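PDB 1YLL: HutD family protein from Pseudomonas aeruginosa, which is of unknown function but belongs to the HutD family of the cupin clan and is probably linked to histidine utilisation. Local coordinates for residues D[38-43]-D[56-61]; D[127-132]-D[180-185]; D[146-151]-D[186-191]. One frame throughout, in Å; residues are numbered along the deposited sequence. Where two conformers were deposited one is given.

Interaction 1: D[38-43]-D[56-61]; sequences DGFGWR and SGFAGY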
ATOM      1  N   ASP D  38     -16.608 -35.151   1.843  0.51 27.02           N
ATOM      2  CA  ASP D  38     -15.948 -35.904   2.907  0.50 27.86           C
ATOM      3  C   ASP D  38     -14.459 -36.080   2.618  0.50 26.82           C
ATOM      4  O   ASP D  38     -13.763 -36.768   3.357  0.49 28.20           O
ATOM      5  CB  ASP D  38     -16.602 -37.284   3.083  0.50 28.22           C
ATOM      6  CG  ASP D  38     -16.497 -38.159   1.838  0.74 29.84           C
ATOM      7  OD1 ASP D  38     -16.059 -37.672   0.767  0.68 27.29           O
ATOM      8  OD2 ASP D  38     -16.867 -39.354   1.938  0.68 29.11           O
ATOM      9  N   GLY D  39     -13.981 -35.449   1.548  1.00 27.37           N
ATOM     10  CA  GLY D  39     -12.577 -35.574   1.179  1.00 24.27           C
ATOM     11  C   GLY D  39     -11.684 -34.367   1.330  1.00 24.25           C
ATOM     12  O   GLY D  39     -10.499 -34.437   1.011  1.00 25.79           O
ATOM     13  N   PHE D  40     -12.221 -33.254   1.828  1.00 20.66           N
ATOM     14  CA  PHE D  40     -11.384 -32.073   1.993  1.00 20.07           C
ATOM     15  C   PHE D  40     -10.787 -31.947   3.384  1.00 15.87           C
ATOM     16  O   PHE D  40     -11.198 -32.625   4.311  1.00 19.37           O
ATOM     17  CB  PHE D  40     -12.199 -30.802   1.688  1.00 19.91           C
ATOM     18  CG  PHE D  40     -13.414 -30.610   2.580  1.00 19.85           C
ATOM     19  CD1 PHE D  40     -13.301 -30.107   3.887  1.00 17.94           C
ATOM     20  CD2 PHE D  40     -14.678 -30.964   2.108  1.00 20.85           C
ATOM     21  CE1 PHE D  40     -14.449 -29.964   4.713  1.00 17.81           C
ATOM     22  CE2 PHE D  40     -15.809 -30.834   2.907  1.00 18.86           C
ATOM     23  CZ  PHE D  40     -15.692 -30.329   4.218  1.00 21.19           C
ATOM     24  N   GLY D  41      -9.787 -31.080   3.514  1.00 16.45           N
ATOM     25  CA  GLY D  41      -9.180 -30.803   4.809  1.00 16.82           C
ATOM     26  C   GLY D  41      -9.910 -29.633   5.461  1.00 13.53           C
ATOM     27  O   GLY D  41     -10.124 -29.600   6.668  1.00 15.28           O
ATOM     28  N   TRP D  42     -10.262 -28.642   4.657  1.00 16.06           N
ATOM     29  CA  TRP D  42     -11.055 -27.525   5.159  1.00 14.85           C
ATOM     30  C   TRP D  42     -11.857 -27.014   3.975  1.00 14.81           C
ATOM     31  O   TRP D  42     -11.481 -27.193   2.802  1.00 13.61           O
ATOM     32  CB  TRP D  42     -10.206 -26.400   5.797  1.00 15.16           C
ATOM     33  CG  TRP D  42      -9.136 -25.819   4.932  1.00 14.52           C
ATOM     34  CD1 TRP D  42      -7.790 -26.053   5.028  1.00 16.94           C
ATOM     35  CD2 TRP D  42      -9.302 -24.884   3.864  1.00 17.28           C
ATOM     36  NE1 TRP D  42      -7.115 -25.329   4.093  1.00 15.42           N
ATOM     37  CE2 TRP D  42      -8.013 -24.605   3.353  1.00 15.35           C
ATOM     38  CE3 TRP D  42     -10.417 -24.253   3.283  1.00 16.36           C
ATOM     39  CZ2 TRP D  42      -7.797 -23.722   2.273  1.00 14.93           C
ATOM     40  CZ3 TRP D  42     -10.200 -23.375   2.219  1.00 12.02           C
ATOM     41  CH2 TRP D  42      -8.904 -23.120   1.721  1.00 16.79           C
ATOM     42  N   ARG D  43     -13.003 -26.428   4.288  1.00 14.23           N
ATOM     43  CA  ARG D  43     -13.885 -25.888   3.280  1.00 12.73           C
ATOM     44  C   ARG D  43     -14.571 -24.651   3.843  1.00 11.44           C
ATOM     45  O   ARG D  43     -15.011 -24.650   5.003  1.00 11.94           O
ATOM     46  CB  ARG D  43     -14.956 -26.911   2.925  1.00 14.10           C
ATOM     47  CG  ARG D  43     -15.963 -26.460   1.921  1.00 14.39           C
ATOM     48  CD  ARG D  43     -16.774 -27.665   1.493  1.00 18.20           C
ATOM     49  NE  ARG D  43     -18.000 -27.326   0.775  1.00 21.05           N
ATOM     50  CZ  ARG D  43     -19.165 -27.041   1.354  1.00 22.98           C
ATOM     51  NH1 ARG D  43     -20.219 -26.764   0.598  1.00 25.97           N
ATOM     52  NH2 ARG D  43     -19.284 -27.002   2.669  1.00 23.35           N
ATOM     53  N   SER D  56     -27.250 -31.629   7.662  1.00 26.11           N
ATOM     54  CA  SER D  56     -26.595 -32.876   7.306  1.00 29.57           C
ATOM     55  C   SER D  56     -25.269 -32.946   8.040  1.00 28.09           C
ATOM     56  O   SER D  56     -24.643 -31.919   8.327  1.00 26.32           O
ATOM     57  CB  SER D  56     -26.356 -32.918   5.796  1.00 32.85           C
ATOM     58  OG  SER D  56     -27.591 -32.874   5.093  1.00 37.32           O
ATOM     59  N   GLY D  57     -24.821 -34.158   8.321  1.00 27.04           N
ATOM     60  CA  GLY D  57     -23.580 -34.318   9.054  1.00 26.10           C
ATOM     61  C   GLY D  57     -22.308 -34.240   8.245  1.00 24.77           C
ATOM     62  O   GLY D  57     -22.274 -34.509   7.047  1.00 27.47           O
ATOM     63  N   PHE D  58     -21.249 -33.863   8.935  1.00 22.90           N
ATOM     64  CA  PHE D  58     -19.924 -33.781   8.331  1.00 19.97           C
ATOM     65  C   PHE D  58     -19.129 -34.513   9.366  1.00 18.38           C
ATOM     66  O   PHE D  58     -18.423 -33.937  10.194  1.00 17.81           O
ATOM     67  CB  PHE D  58     -19.477 -32.325   8.196  1.00 16.96           C
ATOM     68  CG  PHE D  58     -19.999 -31.646   6.944  1.00 17.36           C
ATOM     69  CD1 PHE D  58     -21.236 -31.006   6.938  1.00 19.27           C
ATOM     70  CD2 PHE D  58     -19.239 -31.633   5.786  1.00 17.53           C
ATOM     71  CE1 PHE D  58     -21.691 -30.357   5.785  1.00 18.65           C
ATOM     72  CE2 PHE D  58     -19.675 -30.990   4.616  1.00 19.18           C
ATOM     73  CZ  PHE D  58     -20.913 -30.344   4.623  1.00 21.97           C
ATOM     74  N   ALA D  59     -19.292 -35.832   9.340  1.00 20.78           N
ATOM     75  CA  ALA D  59     -18.627 -36.709  10.283  1.00 22.74           C
ATOM     76  C   ALA D  59     -17.131 -36.472  10.381  1.00 21.24           C
ATOM     77  O   ALA D  59     -16.426 -36.456   9.360  1.00 22.83           O
ATOM     78  CB  ALA D  59     -18.876 -38.164   9.883  1.00 23.11           C
ATOM     79  N   GLY D  60     -16.657 -36.321  11.614  1.00 21.64           N
ATOM     80  CA  GLY D  60     -15.241 -36.133  11.859  1.00 20.61           C
ATOM     81  C   GLY D  60     -14.722 -34.710  11.758  1.00 20.44           C
ATOM     82  O   GLY D  60     -13.576 -34.435  12.138  1.00 19.50           O
ATOM     83  N   TYR D  61     -15.562 -33.801  11.267  1.00 17.08           N
ATOM     84  CA  TYR D  61     -15.165 -32.407  11.104  1.00 15.77           C
ATOM     85  C   TYR D  61     -15.649 -31.490  12.202  1.00 13.86           C
ATOM     86  O   TYR D  61     -16.667 -31.758  12.847  1.00 16.95           O
ATOM     87  CB  TYR D  61     -15.731 -31.832   9.805  1.00 17.56           C
ATOM     88  CG  TYR D  61     -15.163 -32.402   8.540  1.00 16.55           C
ATOM     89  CD1 TYR D  61     -15.806 -33.451   7.878  1.00 16.67           C
ATOM     90  CD2 TYR D  61     -14.006 -31.876   7.977  1.00 16.75           C
ATOM     91  CE1 TYR D  61     -15.303 -33.955   6.665  1.00 18.36           C
ATOM     92  CE2 TYR D  61     -13.489 -32.358   6.772  1.00 16.38           C
ATOM     93  CZ  TYR D  61     -14.143 -33.393   6.108  1.00 18.26           C
ATOM     94  OH  TYR D  61     -13.698 -33.813   4.875  1.00 19.16           O
TER
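Phe-40 and Tyr-61 bring together the loop entering strand 42-49 and a type II β turn, Phe-58 to Tyr-61, which is closed by a 3.1 Å bond from Tyr-61 N to Phe-58 O and carries Gly-60 at its third position with positive phi. The sheet that strand 42-49 belongs to is antiparallel, consistent with the β-barrels of the cupin clan, and the contact ties that loop to the connection from strand 53-55, of another sheet, to strand 62-69. The Tyr-61 ring lies beside that of Phe-40, planes 30° apart and centroids 4.6 Å apart, slid so far that overlap is slight; packing is tight where Phe-40 CE1 meets Tyr-61 CE2 at 3.3 Å. The slide places the phenol oxygen, rather than the Tyr-61 ring, over the middle of the Phe-40 ring. Arg-43 CB covers the opposite face; Phe-40 chi1 of 60° sets CG between the backbone N and the carbonyl carbon, where the ring lies between the two. Phe-58 completes the cluster, its CE2 touching the Phe-40 edge at CZ. The guanidinium of Arg-43 passes near Phe-58 but is salt-bridged through NE to Glu-28, and Ile-114 of strand 108-115 packs against all three aromatic side chains. Tyr-61 OH donates to Phe-40 O at 2.8 Å, and this carbonyl oxygen lies in the plane of the phenol ring, at its edge.

Interaction 2: D[127-132]-D[180-185]; sequences LRVEGE and WRLTAH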
ATOM      1  N   LEU D 127     -14.011  -9.119  12.319  1.00 12.89           N
ATOM      2  CA  LEU D 127     -13.349  -7.844  12.604  1.00 15.15           C
ATOM      3  C   LEU D 127     -14.071  -6.724  11.870  1.00 14.30           C
ATOM      4  O   LEU D 127     -14.404  -6.872  10.706  1.00 14.67           O
ATOM      5  CB  LEU D 127     -11.913  -7.924  12.103  1.00 14.39           C
ATOM      6  CG  LEU D 127     -11.039  -9.003  12.766  1.00 15.62           C
ATOM      7  CD1 LEU D 127      -9.778  -9.255  11.926  1.00 16.74           C
ATOM      8  CD2 LEU D 127     -10.694  -8.571  14.166  1.00 15.26           C
ATOM      9  N   ARG D 128     -14.300  -5.589  12.548  1.00 16.17           N
ATOM     10  CA  ARG D 128     -14.955  -4.468  11.863  1.00 16.92           C
ATOM     11  C   ARG D 128     -13.822  -3.525  11.501  1.00 17.20           C
ATOM     12  O   ARG D 128     -13.151  -2.990  12.396  1.00 19.32           O
ATOM     13  CB  ARG D 128     -15.941  -3.737  12.769  1.00 18.39           C
ATOM     14  CG  ARG D 128     -16.806  -2.720  12.004  1.00 22.32           C
ATOM     15  CD  ARG D 128     -17.870  -2.098  12.911  1.00 27.18           C
ATOM     16  NE  ARG D 128     -18.878  -1.344  12.161  1.00 31.94           N
ATOM     17  CZ  ARG D 128     -19.003  -0.020  12.185  1.00 33.89           C
ATOM     18  NH1 ARG D 128     -19.958   0.568  11.476  1.00 34.44           N
ATOM     19  NH2 ARG D 128     -18.168   0.716  12.909  1.00 35.18           N
ATOM     20  N   VAL D 129     -13.601  -3.350  10.206  1.00 19.78           N
ATOM     21  CA  VAL D 129     -12.537  -2.480   9.720  1.00 17.22           C
ATOM     22  C   VAL D 129     -13.067  -1.040   9.677  1.00 20.42           C
ATOM     23  O   VAL D 129     -13.913  -0.706   8.861  1.00 20.50           O
ATOM     24  CB  VAL D 129     -12.060  -2.903   8.314  1.00 18.76           C
ATOM     25  CG1 VAL D 129     -10.912  -1.996   7.880  1.00 18.89           C
ATOM     26  CG2 VAL D 129     -11.573  -4.352   8.327  1.00 20.49           C
ATOM     27  N   GLU D 130     -12.563  -0.220  10.590  1.00 22.27           N
ATOM     28  CA  GLU D 130     -12.966   1.180  10.694  1.00 26.26           C
ATOM     29  C   GLU D 130     -11.745   2.019  10.365  1.00 23.80           C
ATOM     30  O   GLU D 130     -10.955   2.362  11.235  1.00 24.90           O
ATOM     31  CB  GLU D 130     -13.442   1.469  12.114  1.00 29.75           C
ATOM     32  CG  GLU D 130     -14.765   0.808  12.453  1.00 35.91           C
ATOM     33  CD  GLU D 130     -15.156   1.014  13.899  1.00 39.80           C
ATOM     34  OE1 GLU D 130     -14.792   2.074  14.462  1.00 42.29           O
ATOM     35  OE2 GLU D 130     -15.835   0.130  14.468  1.00 41.73           O
ATOM     36  N   GLY D 131     -11.600   2.320   9.086  1.00 25.13           N
ATOM     37  CA  GLY D 131     -10.474   3.094   8.643  1.00 23.98           C
ATOM     38  C   GLY D 131      -9.320   2.164   8.365  1.00 24.55           C
ATOM     39  O   GLY D 131      -8.970   1.934   7.216  1.00 25.93           O
ATOM     40  N   GLU D 132      -8.741   1.598   9.417  1.00 24.92           N
ATOM     41  CA  GLU D 132      -7.583   0.719   9.230  1.00 24.05           C
ATOM     42  C   GLU D 132      -7.403  -0.229  10.409  1.00 21.47           C
ATOM     43  O   GLU D 132      -7.804   0.084  11.532  1.00 22.86           O
ATOM     44  CB  GLU D 132      -6.344   1.604   9.089  1.00 26.24           C
ATOM     45  CG  GLU D 132      -4.996   0.952   8.845  1.00 32.89           C
ATOM     46  CD  GLU D 132      -3.882   2.014   8.700  1.00 38.31           C
ATOM     47  OE1 GLU D 132      -3.620   2.741   9.689  1.00 40.48           O
ATOM     48  OE2 GLU D 132      -3.281   2.135   7.602  1.00 37.32           O
ATOM     49  N   TRP D 180      -0.310  -8.158   7.932  1.00 14.48           N
ATOM     50  CA  TRP D 180      -1.534  -7.894   7.186  1.00 14.47           C
ATOM     51  C   TRP D 180      -2.197  -6.594   7.610  1.00 15.84           C
ATOM     52  O   TRP D 180      -2.386  -6.357   8.804  1.00 14.81           O
ATOM     53  CB  TRP D 180      -2.565  -9.018   7.428  1.00 15.38           C
ATOM     54  CG  TRP D 180      -2.165 -10.351   6.929  1.00 13.04           C
ATOM     55  CD1 TRP D 180      -1.626 -11.386   7.648  1.00 17.30           C
ATOM     56  CD2 TRP D 180      -2.319 -10.822   5.594  1.00 16.51           C
ATOM     57  NE1 TRP D 180      -1.446 -12.472   6.836  1.00 15.33           N
ATOM     58  CE2 TRP D 180      -1.862 -12.155   5.568  1.00 15.11           C
ATOM     59  CE3 TRP D 180      -2.807 -10.239   4.414  1.00 14.92           C
ATOM     60  CZ2 TRP D 180      -1.876 -12.929   4.400  1.00 20.07           C
ATOM     61  CZ3 TRP D 180      -2.824 -11.019   3.234  1.00 17.42           C
ATOM     62  CH2 TRP D 180      -2.363 -12.339   3.249  1.00 17.67           C
ATOM     63  N   ARG D 181      -2.601  -5.773   6.638  1.00 15.93           N
ATOM     64  CA  ARG D 181      -3.274  -4.521   6.944  1.00 15.97           C
ATOM     65  C   ARG D 181      -4.523  -4.365   6.087  1.00 15.63           C
ATOM     66  O   ARG D 181      -4.478  -4.586   4.886  1.00 18.48           O
ATOM     67  CB  ARG D 181      -2.344  -3.321   6.722  1.00 19.89           C
ATOM     68  CG  ARG D 181      -3.041  -1.994   7.090  1.00 24.13           C
ATOM     69  CD  ARG D 181      -2.167  -0.773   6.804  1.00 31.44           C
ATOM     70  NE  ARG D 181      -0.895  -0.836   7.503  1.00 38.00           N
ATOM     71  CZ  ARG D 181      -0.758  -0.772   8.825  1.00 40.98           C
ATOM     72  NH1 ARG D 181      -1.825  -0.634   9.606  1.00 44.05           N
ATOM     73  NH2 ARG D 181       0.451  -0.859   9.368  1.00 42.90           N
ATOM     74  N   LEU D 182      -5.647  -4.019   6.704  1.00 15.26           N
ATOM     75  CA  LEU D 182      -6.876  -3.831   5.956  1.00 15.63           C
ATOM     76  C   LEU D 182      -7.292  -2.386   6.125  1.00 16.16           C
ATOM     77  O   LEU D 182      -7.129  -1.796   7.197  1.00 14.99           O
ATOM     78  CB  LEU D 182      -7.995  -4.703   6.515  1.00 17.26           C
ATOM     79  CG  LEU D 182      -7.655  -6.187   6.644  1.00 17.47           C
ATOM     80  CD1 LEU D 182      -8.856  -6.876   7.276  1.00 19.81           C
ATOM     81  CD2 LEU D 182      -7.338  -6.792   5.333  1.00 20.34           C
ATOM     82  N   THR D 183      -7.860  -1.830   5.067  1.00 19.42           N
ATOM     83  CA  THR D 183      -8.324  -0.460   5.124  1.00 21.13           C
ATOM     84  C   THR D 183      -9.705  -0.362   4.477  1.00 21.09           C
ATOM     85  O   THR D 183     -10.037  -1.141   3.582  1.00 20.95           O
ATOM     86  CB  THR D 183      -7.332   0.456   4.415  1.00 23.38           C
ATOM     87  OG1 THR D 183      -7.829   1.795   4.453  1.00 33.08           O
ATOM     88  CG2 THR D 183      -7.149   0.025   2.996  1.00 24.23           C
ATOM     89  N   ALA D 184     -10.530   0.556   4.974  1.00 23.31           N
ATOM     90  CA  ALA D 184     -11.866   0.743   4.420  1.00 26.48           C
ATOM     91  C   ALA D 184     -12.346   2.181   4.639  1.00 29.43           C
ATOM     92  O   ALA D 184     -12.045   2.780   5.656  1.00 31.43           O
ATOM     93  CB  ALA D 184     -12.830  -0.236   5.075  1.00 27.56           C
ATOM     94  N   HIS D 185     -13.089   2.730   3.681  1.00 33.44           N
ATOM     95  CA  HIS D 185     -13.614   4.098   3.802  1.00 35.44           C
ATOM     96  C   HIS D 185     -14.841   4.126   4.707  1.00 35.25           C
ATOM     97  O   HIS D 185     -14.938   4.952   5.627  1.00 35.96           O
ATOM     98  CB  HIS D 185     -13.974   4.645   2.421  1.00 39.58           C
ATOM     99  CG  HIS D 185     -12.785   5.039   1.599  1.00 44.00           C
ATOM    100  ND1 HIS D 185     -11.633   4.282   1.542  1.00 47.00           N
ATOM    101  CD2 HIS D 185     -12.576   6.103   0.790  1.00 45.69           C
ATOM    102  CE1 HIS D 185     -10.766   4.864   0.731  1.00 48.56           C
ATOM    103  NE2 HIS D 185     -11.313   5.970   0.261  1.00 47.24           N
TER
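Gly-131 O takes two bonds from the facing chain, one from Ala-184 N and one from Thr-183 OG1, where the chain turns a corner at Glu-130 and Gly-131 between strands 120-129 and 132-137 and so passes from one sheet of what is probably the C-terminal cupin-like barrel to another. The two donors arrive differently. The hydroxyl, 3.0 Å from Gly-131 O, sits almost in line with the carbonyl bond (170° at the oxygen), whereas Ala-184 N, 3.1 Å from the same oxygen, comes from above the carbonyl plane. With Thr-183 chi1 at 178°, OG1 is anti to its own backbone N and beside the carbonyl carbon, the position from which it reaches Gly-131. One residue on, Glu-132 forms an antiparallel non-hydrogen-bonded pair with Thr-183, and its CA approaches Leu-182 O at 3.3 Å in a CH···O contact.

On the outer side the extended Glu-132 chain crosses Arg-181, which bends at chi3. Glu-132 OE2 lies 3.7 Å from Arg-181 NH1, a long salt bridge with the oxygen well out of the guanidinium plane, so any attraction is probably one of charge only; Asp-134 offers Arg-181 NH1 another long, weak ion pair. On the inner side Val-129 spreads its two methyls, CG1 onto Ala-184 CB at 3.8 Å and CG2 onto Leu-182 CD1; Leu-133 and Ile-153 extend this apolar layer around Leu-182. Before the corner, Leu-127 packs on Gln-125 of the second subunit. Leading into it, Arg-128 NH2 makes a salt bridge to Glu-130 OE2 at 2.9 Å, the oxygen lying in the guanidinium plane.

Interaction 3: D[146-151]-D[186-191]; sequences AQQDGV and EPAWVC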
ATOM      1  N   ALA D 146     -15.015 -10.759   3.107  1.00 15.41           N
ATOM      2  CA  ALA D 146     -15.598  -9.442   3.365  1.00 15.70           C
ATOM      3  C   ALA D 146     -17.110  -9.543   3.351  1.00 16.46           C
ATOM      4  O   ALA D 146     -17.672  -9.955   2.343  1.00 19.80           O
ATOM      5  CB  ALA D 146     -15.153  -8.443   2.275  1.00 18.81           C
ATOM      6  N   GLN D 147     -17.781  -9.199   4.447  1.00 18.03           N
ATOM      7  CA  GLN D 147     -19.244  -9.257   4.418  1.00 18.62           C
ATOM      8  C   GLN D 147     -19.742  -7.984   3.717  1.00 21.51           C
ATOM      9  O   GLN D 147     -20.689  -8.006   2.923  1.00 22.55           O
ATOM     10  CB  GLN D 147     -19.833  -9.314   5.814  1.00 19.95           C
ATOM     11  CG  GLN D 147     -21.330  -9.366   5.729  1.00 21.88           C
ATOM     12  CD  GLN D 147     -22.001  -9.267   7.051  1.00 23.68           C
ATOM     13  OE1 GLN D 147     -21.419  -8.798   8.030  1.00 26.96           O
ATOM     14  NE2 GLN D 147     -23.261  -9.689   7.095  1.00 25.88           N
ATOM     15  N   GLN D 148     -19.093  -6.876   4.023  1.00 20.93           N
ATOM     16  CA  GLN D 148     -19.461  -5.597   3.421  1.00 24.06           C
ATOM     17  C   GLN D 148     -18.387  -5.134   2.427  1.00 25.04           C
ATOM     18  O   GLN D 148     -17.241  -5.560   2.492  1.00 23.58           O
ATOM     19  CB  GLN D 148     -19.724  -4.594   4.538  1.00 27.30           C
ATOM     20  CG  GLN D 148     -20.915  -5.048   5.382  1.00 29.38           C
ATOM     21  CD  GLN D 148     -20.994  -4.414   6.739  1.00 33.48           C
ATOM     22  OE1 GLN D 148     -22.090  -4.150   7.249  1.00 39.59           O
ATOM     23  NE2 GLN D 148     -19.847  -4.183   7.357  1.00 33.71           N
ATOM     24  N   ASP D 149     -18.777  -4.276   1.494  1.00 25.69           N
ATOM     25  CA  ASP D 149     -17.867  -3.808   0.453  1.00 26.85           C
ATOM     26  C   ASP D 149     -16.824  -2.771   0.873  1.00 25.82           C
ATOM     27  O   ASP D 149     -16.982  -2.079   1.871  1.00 26.19           O
ATOM     28  CB  ASP D 149     -18.695  -3.219  -0.702  1.00 32.30           C
ATOM     29  CG  ASP D 149     -17.921  -3.156  -2.003  1.00 34.21           C
ATOM     30  OD1 ASP D 149     -16.737  -2.767  -1.981  1.00 40.75           O
ATOM     31  OD2 ASP D 149     -18.485  -3.502  -3.056  1.00 39.89           O
ATOM     32  N   GLY D 150     -15.753  -2.695   0.098  1.00 26.28           N
ATOM     33  CA  GLY D 150     -14.747  -1.676   0.311  1.00 26.32           C
ATOM     34  C   GLY D 150     -13.478  -1.957   1.072  1.00 26.67           C
ATOM     35  O   GLY D 150     -12.747  -1.011   1.389  1.00 26.92           O
ATOM     36  N   VAL D 151     -13.178  -3.224   1.351  1.00 23.55           N
ATOM     37  CA  VAL D 151     -11.965  -3.505   2.099  1.00 22.51           C
ATOM     38  C   VAL D 151     -10.737  -3.737   1.250  1.00 21.53           C
ATOM     39  O   VAL D 151     -10.686  -4.659   0.426  1.00 26.51           O
ATOM     40  CB  VAL D 151     -12.147  -4.725   3.029  1.00 22.27           C
ATOM     41  CG1 VAL D 151     -10.838  -5.013   3.779  1.00 20.00           C
ATOM     42  CG2 VAL D 151     -13.264  -4.439   4.034  1.00 19.92           C
ATOM     43  N   GLU D 186     -15.784   3.235   4.422  1.00 31.79           N
ATOM     44  CA  GLU D 186     -17.004   3.090   5.202  1.00 30.08           C
ATOM     45  C   GLU D 186     -16.693   1.811   5.987  1.00 28.23           C
ATOM     46  O   GLU D 186     -16.095   0.888   5.425  1.00 30.84           O
ATOM     47  CB  GLU D 186     -18.202   2.896   4.254  1.00 31.36           C
ATOM     48  CG  GLU D 186     -19.556   2.503   4.885  1.00 36.43           C
ATOM     49  CD  GLU D 186     -20.276   3.630   5.637  1.00 37.74           C
ATOM     50  OE1 GLU D 186     -20.308   4.776   5.138  1.00 39.12           O
ATOM     51  OE2 GLU D 186     -20.841   3.360   6.724  1.00 39.50           O
ATOM     52  N   PRO D 187     -17.037   1.759   7.292  1.00 26.31           N
ATOM     53  CA  PRO D 187     -16.775   0.573   8.119  1.00 23.37           C
ATOM     54  C   PRO D 187     -17.282  -0.704   7.486  1.00 22.82           C
ATOM     55  O   PRO D 187     -18.406  -0.762   6.968  1.00 23.68           O
ATOM     56  CB  PRO D 187     -17.479   0.904   9.418  1.00 25.79           C
ATOM     57  CG  PRO D 187     -17.183   2.387   9.534  1.00 25.89           C
ATOM     58  CD  PRO D 187     -17.481   2.885   8.132  1.00 24.47           C
ATOM     59  N   ALA D 188     -16.463  -1.743   7.534  1.00 21.75           N
ATOM     60  CA  ALA D 188     -16.860  -2.984   6.903  1.00 18.87           C
ATOM     61  C   ALA D 188     -16.399  -4.137   7.753  1.00 17.94           C
ATOM     62  O   ALA D 188     -15.277  -4.151   8.268  1.00 17.63           O
ATOM     63  CB  ALA D 188     -16.262  -3.085   5.516  1.00 21.16           C
ATOM     64  N   TRP D 189     -17.309  -5.092   7.908  1.00 18.53           N
ATOM     65  CA  TRP D 189     -17.045  -6.289   8.671  1.00 16.46           C
ATOM     66  C   TRP D 189     -16.396  -7.313   7.774  1.00 14.35           C
ATOM     67  O   TRP D 189     -16.818  -7.497   6.632  1.00 17.48           O
ATOM     68  CB  TRP D 189     -18.363  -6.860   9.200  1.00 18.02           C
ATOM     69  CG  TRP D 189     -18.865  -6.222  10.454  1.00 21.45           C
ATOM     70  CD1 TRP D 189     -19.874  -5.276  10.570  1.00 21.34           C
ATOM     71  CD2 TRP D 189     -18.401  -6.472  11.778  1.00 20.00           C
ATOM     72  NE1 TRP D 189     -20.054  -4.939  11.885  1.00 19.88           N
ATOM     73  CE2 TRP D 189     -19.166  -5.654  12.651  1.00 20.29           C
ATOM     74  CE3 TRP D 189     -17.405  -7.309  12.323  1.00 18.62           C
ATOM     75  CZ2 TRP D 189     -18.968  -5.651  14.034  1.00 20.28           C
ATOM     76  CZ3 TRP D 189     -17.204  -7.301  13.686  1.00 19.73           C
ATOM     77  CH2 TRP D 189     -17.984  -6.477  14.541  1.00 20.06           C
ATOM     78  N   VAL D 190     -15.368  -7.969   8.305  1.00 13.34           N
ATOM     79  CA  VAL D 190     -14.658  -9.043   7.600  1.00 13.37           C
ATOM     80  C   VAL D 190     -14.496 -10.206   8.559  1.00 11.28           C
ATOM     81  O   VAL D 190     -14.596 -10.028   9.763  1.00 13.48           O
ATOM     82  CB  VAL D 190     -13.222  -8.602   7.119  1.00 13.00           C
ATOM     83  CG1 VAL D 190     -13.327  -7.409   6.151  1.00 16.02           C
ATOM     84  CG2 VAL D 190     -12.383  -8.201   8.274  1.00 12.70           C
ATOM     85  N   CYS D 191     -14.284 -11.411   8.019  1.00 10.95           N
ATOM     86  CA  CYS D 191     -14.046 -12.561   8.874  1.00 12.38           C
ATOM     87  C   CYS D 191     -12.692 -13.101   8.454  1.00  9.21           C
ATOM     88  O   CYS D 191     -12.484 -13.481   7.283  1.00 12.65           O
ATOM     89  CB  CYS D 191     -15.119 -13.602   8.695  1.00 10.39           C
ATOM     90  SG  CYS D 191     -14.981 -14.919   9.980  1.00 13.34           S
TER
HETATM   91  O   HOH W   1     -15.687   0.033   2.803  1.00 39.04           O
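Val-151 reaches strand 187-197 with one methyl, CG2, which fits between two side chains of that strand: it lies 3.6 Å from Ala-188 CB and equally far from Val-190 CG1. With chi1 at 179°, CG2 of Val-151 stands anti to the carbonyl carbon, while CG1, anti to the backbone N, lies 4.2 Å from Val-190 CG1. In Val-190, CG1 is the methyl anti to the carbonyl carbon, beside the backbone N, and it meets both Val-151 CG2 and the CA of Ala-146, its partner in an antiparallel non-hydrogen-bonded pair. Leu-182 of the neighbouring sheet packs on both valines and continues the apolar layer.

The other surface of the strand carries Trp-189, with Gln-147 and Gln-148 running beside it and pointing the same way. Gln-147 is fully extended from its backbone, and its amide plane is 61° from the indole, with OE1 3.8 Å from Trp-189 CB. That oxygen accepts a hydrogen bond from Arg-88, which also makes a cation-pi contact with the indole, so one arginine ties the pair together. Gln-148 is extended beyond CG and its chain runs alongside Trp-189, though the orientation of its amide is uncertain; its CB rests on Ala-188 CB.

The backbone link is Gln-147 N to Trp-189 O, 2.9 Å and 151° at the hydrogen. At the far end a water donates to Asp-149 O at 2.6 Å and to Glu-186 O at 2.8 Å, bridging the two segments. Gly-150 and Val-151 both face Leu-163, a G1 β bulge in the connection between two antiparallel sheets of what is probably a cupin-like barrel.

How the interactions relate
Interactions 2 and 3 are neighbours, their centres 8 Å apart, and interlock along the chain: segment 146-151 falls between the two segments of interaction 2, and 186-191 follows directly on 180-185. Strands 120-129 and 187-197 pair in one sheet and join the contacts, with Val-129 N 2.7 Å from Ala-188 O and Leu-127 N 2.8 Å from Val-190 O, both probable hydrogen bonds. Interaction 1 lies on the opposite side of the chain's centre, its nearest atoms about 12 Å from interaction 2 and about 11 Å from interaction 3. It closes before the other two open; this and the separation would fit N- and C-terminal cupin-like halves.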